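Local coordinates for TRAP dicarboxylate ABC transporter, substrate-binding protein (PDB 4OVQ) that binds beta-D-glucuronate as a periplasmic solute-binding protein, probably to deliver it to a TRAP transporter, at residues A[86-91]-A[141-146]; A[99-104]-A[124-129]. All coordinates share one frame; numbering follows the deposited sequence.

Contact 1: residues A[86-91]-A[141-146]; sequences NFNLGP and YDAGAR. With BDP (beta-D-glucopyranuronic acid), chain C.
N86 and Y141 meet in a buried van der Waals contact at the carboxyl ends of two strands of the five-stranded sheet, next to the glucuronate pocket. Strand 234-239 lies between strands 84-88 and 135-141, so the two side chains meet across it. The amide of N86 comes up obliquely to the CD2/CE2 side of the Y141 ring, with ND2 3.6 Å from Y141 CD2. Amide and ring planes are 60° apart, so this is not a flat stack. Turned away from the backbone N (chi1 156°), CG carries the amide toward Y141. Its polar atoms bond to other residues: OD1 to N38, ND2 to C235 O and E234 OE1. Without this amide, as with an alanine here, E234 OE1 and C235 O would probably lose a donor and a gap would open beside the Y141 ring. Y141 OH is hydrogen-bonded to S261.

Farther along, N88 ND2 lies 4.3 Å from A143 CB. N88 ND2 is also hydrogen-bonded to E234 OE2. N88 caps the short helix 89-92: its OD1 accepts from G90 N at 2.9 Å, with the donor above the carbonyl plane. R146 reaches the sugar through a chain bent at chi3. Its NH1 donates to O5 of the sugar (3.0 Å), and its NH2 to carboxylate O6B in a nearly straight bond (169°, 3.0 Å). A water accepts from R146 NH1 at 2.8 Å, accepts weakly from N88 ND2, and also bonds sugar O1. R146 NE forms a salt bridge with E206. That carboxylate probably helps fix the guanidinium, whose positive charge probably favours the carboxylate of the uronate.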
ATOM      1  N   ASN A  86       3.302   7.508  -6.719  1.00  7.60           N
ATOM      2  CA  ASN A  86       2.472   7.158  -5.588  1.00  7.56           C
ATOM      3  C   ASN A  86       2.709   5.669  -5.352  1.00  6.71           C
ATOM      4  O   ASN A  86       2.226   4.831  -6.111  1.00  7.46           O
ATOM      5  CB  ASN A  86       0.994   7.471  -5.883  1.00  6.95           C
ATOM      6  CG  ASN A  86       0.021   6.645  -5.045  1.00  8.93           C
ATOM      7  OD1 ASN A  86      -1.016   6.200  -5.536  1.00  8.45           O
ATOM      8  ND2 ASN A  86       0.362   6.419  -3.790  1.00  7.82           N
ATOM      9  N   PHE A  87       3.468   5.370  -4.317  1.00  6.40           N
ATOM     10  CA  PHE A  87       3.850   4.021  -3.986  1.00  6.32           C
ATOM     11  C   PHE A  87       3.199   3.543  -2.669  1.00  6.02           C
ATOM     12  O   PHE A  87       3.270   4.205  -1.617  1.00  7.77           O
ATOM     13  CB  PHE A  87       5.378   3.885  -3.871  1.00  6.76           C
ATOM     14  CG  PHE A  87       6.117   4.169  -5.131  1.00  6.64           C
ATOM     15  CD1 PHE A  87       5.633   3.720  -6.345  1.00  9.28           C
ATOM     16  CD2 PHE A  87       7.308   4.883  -5.079  1.00  8.98           C
ATOM     17  CE1 PHE A  87       6.318   3.989  -7.522  1.00  9.98           C
ATOM     18  CE2 PHE A  87       8.014   5.155  -6.230  1.00  8.89           C
ATOM     19  CZ  PHE A  87       7.522   4.704  -7.447  1.00 10.82           C
ATOM     20  N   ASN A  88       2.623   2.349  -2.736  1.00  7.67           N
ATOM     21  CA  ASN A  88       2.293   1.601  -1.520  1.00  7.08           C
ATOM     22  C   ASN A  88       3.590   1.223  -0.806  1.00  5.74           C
ATOM     23  O   ASN A  88       4.578   0.871  -1.459  1.00  6.95           O
ATOM     24  CB  ASN A  88       1.588   0.332  -1.941  1.00  6.12           C
ATOM     25  CG  ASN A  88       0.981  -0.450  -0.784  1.00  8.56           C
ATOM     26  OD1 ASN A  88       1.602  -1.396  -0.270  1.00  6.84           O
ATOM     27  ND2 ASN A  88      -0.261  -0.141  -0.443  1.00  8.90           N
ATOM     28  N   LEU A  89       3.625   1.277   0.517  1.00  8.18           N
ATOM     29  CA  LEU A  89       4.883   0.949   1.214  1.00  9.15           C
ATOM     30  C   LEU A  89       5.253  -0.530   1.198  1.00  7.16           C
ATOM     31  O   LEU A  89       6.395  -0.874   1.457  1.00  9.24           O
ATOM     32  CB  LEU A  89       4.900   1.510   2.639  1.00  9.55           C
ATOM     33  CG  LEU A  89       5.679   2.825   2.700  1.00  9.81           C
ATOM     34  CD1 LEU A  89       5.025   3.934   1.915  1.00 10.01           C
ATOM     35  CD2 LEU A  89       5.914   3.251   4.159  1.00 17.73           C
ATOM     36  N   GLY A  90       4.297  -1.398   0.865  1.00  7.64           N
ATOM     37  CA  GLY A  90       4.558  -2.830   0.782  1.00  7.86           C
ATOM     38  C   GLY A  90       5.768  -3.199  -0.050  1.00  7.11           C
ATOM     39  O   GLY A  90       6.709  -3.823   0.420  1.00  8.02           O
ATOM     40  N   PRO A  91       5.775  -2.804  -1.314  1.00  6.97           N
ATOM     41  CA  PRO A  91       6.926  -3.091  -2.194  1.00  6.28           C
ATOM     42  C   PRO A  91       8.165  -2.228  -1.929  1.00  6.25           C
ATOM     43  O   PRO A  91       9.239  -2.535  -2.456  1.00 10.82           O
ATOM     44  CB  PRO A  91       6.354  -2.853  -3.597  1.00 10.16           C
ATOM     45  CG  PRO A  91       4.852  -2.830  -3.414  1.00 17.94           C
ATOM     46  CD  PRO A  91       4.634  -2.270  -2.063  1.00  8.56           C
ATOM     47  N   TYR A 141      -0.773   8.720   1.905  1.00  8.20           N
ATOM     48  CA  TYR A 141      -2.106   8.392   1.425  1.00  8.31           C
ATOM     49  C   TYR A 141      -2.680   7.202   2.181  1.00 12.09           C
ATOM     50  O   TYR A 141      -1.929   6.321   2.638  1.00  9.63           O
ATOM     51  CB  TYR A 141      -2.026   7.979  -0.048  1.00  8.95           C
ATOM     52  CG  TYR A 141      -2.013   9.053  -1.108  1.00  8.38           C
ATOM     53  CD1 TYR A 141      -1.992  10.416  -0.815  1.00  8.04           C
ATOM     54  CD2 TYR A 141      -2.053   8.669  -2.446  1.00  7.20           C
ATOM     55  CE1 TYR A 141      -1.993  11.360  -1.844  1.00 10.39           C
ATOM     56  CE2 TYR A 141      -2.059   9.588  -3.464  1.00 10.24           C
ATOM     57  CZ  TYR A 141      -2.037  10.919  -3.168  1.00  9.01           C
ATOM     58  OH  TYR A 141      -2.048  11.823  -4.215  1.00 12.23           O
ATOM     59  N   ASP A 142      -4.008   7.153   2.302  1.00  9.50           N
ATOM     60  CA  ASP A 142      -4.750   6.033   2.890  1.00  9.98           C
ATOM     61  C   ASP A 142      -4.943   4.941   1.850  1.00 10.91           C
ATOM     62  O   ASP A 142      -5.266   5.218   0.681  1.00 12.40           O
ATOM     63  CB  ASP A 142      -6.131   6.578   3.307  1.00 13.84           C
ATOM     64  CG  ASP A 142      -6.842   5.719   4.339  1.00 16.47           C
ATOM     65  OD1 ASP A 142      -6.509   4.536   4.545  1.00 16.44           O
ATOM     66  OD2 ASP A 142      -7.776   6.262   4.978  1.00 18.81           O
ATOM     67  N   ALA A 143      -4.745   3.685   2.257  1.00 12.95           N
ATOM     68  CA  ALA A 143      -5.126   2.521   1.441  1.00 11.82           C
ATOM     69  C   ALA A 143      -5.888   1.518   2.278  1.00 11.52           C
ATOM     70  O   ALA A 143      -5.987   0.339   1.918  1.00 12.29           O
ATOM     71  CB  ALA A 143      -3.908   1.854   0.797  1.00 12.98           C
ATOM     72  N   GLY A 144      -6.463   1.993   3.383  1.00 13.79           N
ATOM     73  CA  GLY A 144      -7.290   1.158   4.213  1.00 17.09           C
ATOM     74  C   GLY A 144      -6.618  -0.083   4.749  1.00 11.70           C
ATOM     75  O   GLY A 144      -5.407  -0.138   4.908  1.00 13.24           O
ATOM     76  N   ALA A 145      -7.460  -1.039   5.146  1.00 12.85           N
ATOM     77  CA  ALA A 145      -6.996  -2.367   5.529  1.00 15.52           C
ATOM     78  C   ALA A 145      -7.204  -3.370   4.395  1.00 12.28           C
ATOM     79  O   ALA A 145      -8.217  -3.333   3.691  1.00 14.41           O
ATOM     80  CB  ALA A 145      -7.724  -2.853   6.756  1.00 14.92           C
ATOM     81  N   ARG A 146      -6.243  -4.286   4.266  1.00 11.36           N
ATOM     82  CA  ARG A 146      -6.290  -5.379   3.315  1.00 13.46           C
ATOM     83  C   ARG A 146      -6.888  -6.642   3.955  1.00 11.42           C
ATOM     84  O   ARG A 146      -6.521  -7.006   5.067  1.00 13.32           O
ATOM     85  CB  ARG A 146      -4.863  -5.684   2.803  1.00 10.89           C
ATOM     86  CG  ARG A 146      -4.155  -4.496   2.229  1.00 11.29           C
ATOM     87  CD  ARG A 146      -2.704  -4.800   1.866  1.00  8.46           C
ATOM     88  NE  ARG A 146      -2.544  -5.750   0.779  1.00  9.94           N
ATOM     89  CZ  ARG A 146      -2.277  -5.414  -0.484  1.00  8.28           C
ATOM     90  NH1 ARG A 146      -2.282  -4.142  -0.861  1.00  7.99           N
ATOM     91  NH2 ARG A 146      -2.110  -6.361  -1.373  1.00  8.49           N
TER
HETATM   92  C1  BDP C 402      -3.179  -1.767  -3.581  1.00  7.53           C
HETATM   93  C2  BDP C 402      -2.142  -0.675  -3.625  1.00  6.68           C
HETATM   94  C3  BDP C 402      -1.414  -0.821  -4.889  1.00  5.36           C
HETATM   95  C4  BDP C 402      -0.770  -2.165  -4.963  1.00  6.15           C
HETATM   96  C5  BDP C 402      -1.808  -3.254  -4.824  1.00  7.19           C
HETATM   97  C6  BDP C 402      -1.205  -4.668  -4.839  1.00  6.28           C
HETATM   98  O2  BDP C 402      -2.899   0.584  -3.644  1.00  7.35           O
HETATM   99  O3  BDP C 402      -0.314   0.160  -4.808  1.00  6.19           O
HETATM  100  O4  BDP C 402      -0.047  -2.308  -6.258  1.00  6.66           O
HETATM  101  O5  BDP C 402      -2.559  -3.097  -3.628  1.00  6.88           O
HETATM  102  O6A BDP C 402      -0.202  -4.899  -5.577  1.00  8.44           O
HETATM  103  O1  BDP C 402      -3.935  -1.756  -2.405  1.00  7.09           O
HETATM  104  O6B BDP C 402      -1.879  -5.523  -4.214  1.00  7.81           O
HETATM  105  O   HOH W   1      -2.850  -1.661   0.414  1.00 10.90           O

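Contact 2: residues A[99-104]-A[124-129]; sequences ANVVSL and KIIAAG
I126 reaches from helix 121-132 to the loop 99-104, and its side chain makes nearly all of the helix's share of this contact. CB leaves the helix toward the loop and splits into two branches. The short branch, CG2, meets A99. It lies 3.9 Å from A99 CA and 4.1 Å from A99 CB, so it touches backbone as well as side chain. The long branch starts at CG1, which is anti to the carbonyl carbon (chi1 -70°). From there the chain extends to CD1 (chi2 160°), and this tip meets two valines. CD1 is 3.9 Å from V102 CG1 and 4.1 Å from V101 CG1. V101 lies across the isoleucine at about a right angle, while V102 runs obliquely to it.

A 3-10 turn at 101-103 puts the two valines side by side. Its backbone bonds include V102 N to A99 O (3.2 Å) and L104 N to V101 O (3.3 Å). Consecutive residues of the turn can therefore both send a methyl to the same isoleucine tip. Other parts of the fold pack around the valines. V101 also touches L317, V318 and I321 of helix 315-322, and V102 touches F108 and P233.

The contact joins helix 121-132 to the loop that follows helix 89-92. Every contact between the two segments is apolar, and the four residues involved are buried. The hold between helix and loop thus rests on methyl packing and the exclusion of water, with shape rather than bond direction setting the fit.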
ATOM      1  N   ALA A  99      10.922   1.162   6.521  1.00 17.64           N
ATOM      2  CA  ALA A  99       9.618   1.203   5.862  1.00 16.86           C
ATOM      3  C   ALA A  99       8.958  -0.145   5.938  1.00 15.56           C
ATOM      4  O   ALA A  99       7.735  -0.263   5.960  1.00 14.58           O
ATOM      5  CB  ALA A  99       9.753   1.628   4.415  1.00 14.99           C
ATOM      6  N   ASN A 100       9.779  -1.182   5.996  1.00 13.73           N
ATOM      7  CA  ASN A 100       9.289  -2.534   6.078  1.00 13.98           C
ATOM      8  C   ASN A 100       8.443  -2.800   7.331  1.00 16.63           C
ATOM      9  O   ASN A 100       7.637  -3.710   7.347  1.00 16.68           O
ATOM     10  CB  ASN A 100      10.475  -3.497   5.996  1.00 17.71           C
ATOM     11  CG  ASN A 100      10.138  -4.795   5.298  1.00 17.82           C
ATOM     12  OD1 ASN A 100       9.203  -4.883   4.506  1.00 11.58           O
ATOM     13  ND2 ASN A 100      10.942  -5.819   5.558  1.00 19.70           N
ATOM     14  N   VAL A 101       8.585  -1.976   8.370  1.00 18.59           N
ATOM     15  CA  VAL A 101       7.798  -2.162   9.577  1.00 18.19           C
ATOM     16  C   VAL A 101       6.267  -2.077   9.347  1.00 16.84           C
ATOM     17  O   VAL A 101       5.501  -2.741  10.028  1.00 19.02           O
ATOM     18  CB  VAL A 101       8.247  -1.207  10.714  1.00 23.79           C
ATOM     19  CG1 VAL A 101       7.653   0.168  10.551  1.00 20.71           C
ATOM     20  CG2 VAL A 101       7.862  -1.787  12.057  1.00 31.07           C
ATOM     21  N   VAL A 102       5.818  -1.322   8.337  1.00 14.86           N
ATOM     22  CA  VAL A 102       4.379  -1.142   8.139  1.00 17.16           C
ATOM     23  C   VAL A 102       3.770  -2.340   7.408  1.00 16.26           C
ATOM     24  O   VAL A 102       2.543  -2.452   7.309  1.00 19.79           O
ATOM     25  CB  VAL A 102       4.034   0.201   7.416  1.00 15.12           C
ATOM     26  CG1 VAL A 102       4.636   1.374   8.159  1.00 15.53           C
ATOM     27  CG2 VAL A 102       4.488   0.200   5.998  1.00 15.05           C
ATOM     28  N   SER A 103       4.639  -3.235   6.933  1.00 14.77           N
ATOM     29  CA  SER A 103       4.253  -4.446   6.250  1.00 15.40           C
ATOM     30  C   SER A 103       4.117  -5.641   7.232  1.00 15.08           C
ATOM     31  O   SER A 103       3.762  -6.742   6.834  1.00 16.76           O
ATOM     32  CB  SER A 103       5.252  -4.721   5.135  1.00 14.81           C
ATOM     33  OG  SER A 103       5.062  -3.779   4.065  1.00 17.01           O
ATOM     34  N   LEU A 104       4.369  -5.407   8.510  1.00 15.47           N
ATOM     35  CA  LEU A 104       4.106  -6.451   9.519  1.00 15.04           C
ATOM     36  C   LEU A 104       2.606  -6.640   9.739  1.00 14.64           C
ATOM     37  O   LEU A 104       1.872  -5.693  10.009  1.00 18.16           O
ATOM     38  CB  LEU A 104       4.805  -6.116  10.841  1.00 14.81           C
ATOM     39  CG  LEU A 104       6.318  -6.333  10.786  1.00 16.66           C
ATOM     40  CD1 LEU A 104       7.003  -5.576  11.930  1.00 17.87           C
ATOM     41  CD2 LEU A 104       6.688  -7.826  10.804  1.00 20.73           C
ATOM     42  N   LYS A 124       8.984   9.825  11.040  1.00 22.94           N
ATOM     43  CA  LYS A 124      10.252  10.479  10.760  1.00 21.91           C
ATOM     44  C   LYS A 124      11.320   9.425  10.488  1.00 17.03           C
ATOM     45  O   LYS A 124      12.142   9.580   9.587  1.00 22.00           O
ATOM     46  CB  LYS A 124      10.663  11.352  11.955  1.00 24.02           C
ATOM     47  CG  LYS A 124      12.024  12.020  11.829  1.00 36.78           C
ATOM     48  CD  LYS A 124      12.314  12.937  13.027  1.00 40.67           C
ATOM     49  CE  LYS A 124      13.578  13.776  12.820  1.00 40.83           C
ATOM     50  NZ  LYS A 124      13.379  14.914  11.868  1.00 36.33           N
ATOM     51  N   ILE A 125      11.311   8.360  11.294  1.00 21.10           N
ATOM     52  CA  ILE A 125      12.277   7.268  11.133  1.00 20.08           C
ATOM     53  C   ILE A 125      12.082   6.574   9.781  1.00 13.23           C
ATOM     54  O   ILE A 125      13.055   6.319   9.056  1.00 18.17           O
ATOM     55  CB  ILE A 125      12.148   6.222  12.272  1.00 17.68           C
ATOM     56  CG1 ILE A 125      12.463   6.865  13.623  1.00 23.34           C
ATOM     57  CG2 ILE A 125      13.083   5.055  12.014  1.00 21.46           C
ATOM     58  CD1 ILE A 125      12.101   5.993  14.800  1.00 24.73           C
ATOM     59  N   ILE A 126      10.829   6.288   9.436  1.00 16.95           N
ATOM     60  CA  ILE A 126      10.530   5.658   8.150  1.00 16.76           C
ATOM     61  C   ILE A 126      10.962   6.557   7.001  1.00 14.35           C
ATOM     62  O   ILE A 126      11.603   6.105   6.067  1.00 15.88           O
ATOM     63  CB  ILE A 126       9.035   5.313   8.027  1.00 14.29           C
ATOM     64  CG1 ILE A 126       8.687   4.173   8.986  1.00 14.85           C
ATOM     65  CG2 ILE A 126       8.721   4.904   6.624  1.00 16.50           C
ATOM     66  CD1 ILE A 126       7.254   4.050   9.311  1.00 18.90           C
ATOM     67  N   ALA A 127      10.629   7.839   7.084  1.00 17.68           N
ATOM     68  CA  ALA A 127      11.054   8.803   6.063  1.00 18.97           C
ATOM     69  C   ALA A 127      12.566   8.902   5.929  1.00 17.14           C
ATOM     70  O   ALA A 127      13.087   8.983   4.806  1.00 17.74           O
ATOM     71  CB  ALA A 127      10.461  10.184   6.345  1.00 15.44           C
ATOM     72  N   ALA A 128      13.270   8.913   7.067  1.00 16.45           N
ATOM     73  CA  ALA A 128      14.705   9.014   7.051  1.00 18.41           C
ATOM     74  C   ALA A 128      15.276   7.825   6.309  1.00 15.49           C
ATOM     75  O   ALA A 128      16.129   7.991   5.447  1.00 22.10           O
ATOM     76  CB  ALA A 128      15.250   9.074   8.450  1.00 22.98           C
ATOM     77  N   GLY A 129      14.770   6.632   6.635  1.00 17.70           N
ATOM     78  CA  GLY A 129      15.238   5.409   6.011  1.00 16.88           C
ATOM     79  C   GLY A 129      14.980   5.460   4.519  1.00 16.15           C
ATOM     80  O   GLY A 129      15.805   5.061   3.708  1.00 18.06           O
TER

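How the contacts relate
Contact 2 is nested in the chain loop that contact 1 closes, and the contact centres are about 12 Å apart. L89 joins them directly: its CB lies 3.6 Å from V102 CG2, and its CD2 lies 4.1 Å from I126 CG2. One residue on, G90 CA packs 3.5 Å from S103 OG. The start of helix 89-92 therefore touches contact 2 through L89 and G90, while N88, just before it, faces the pocket. Contact 1 touches the glucuronate itself. Contact 2 stands back from it, with the V102 side chain about 12 Å from the sugar and about 9 Å from the side chain of E234.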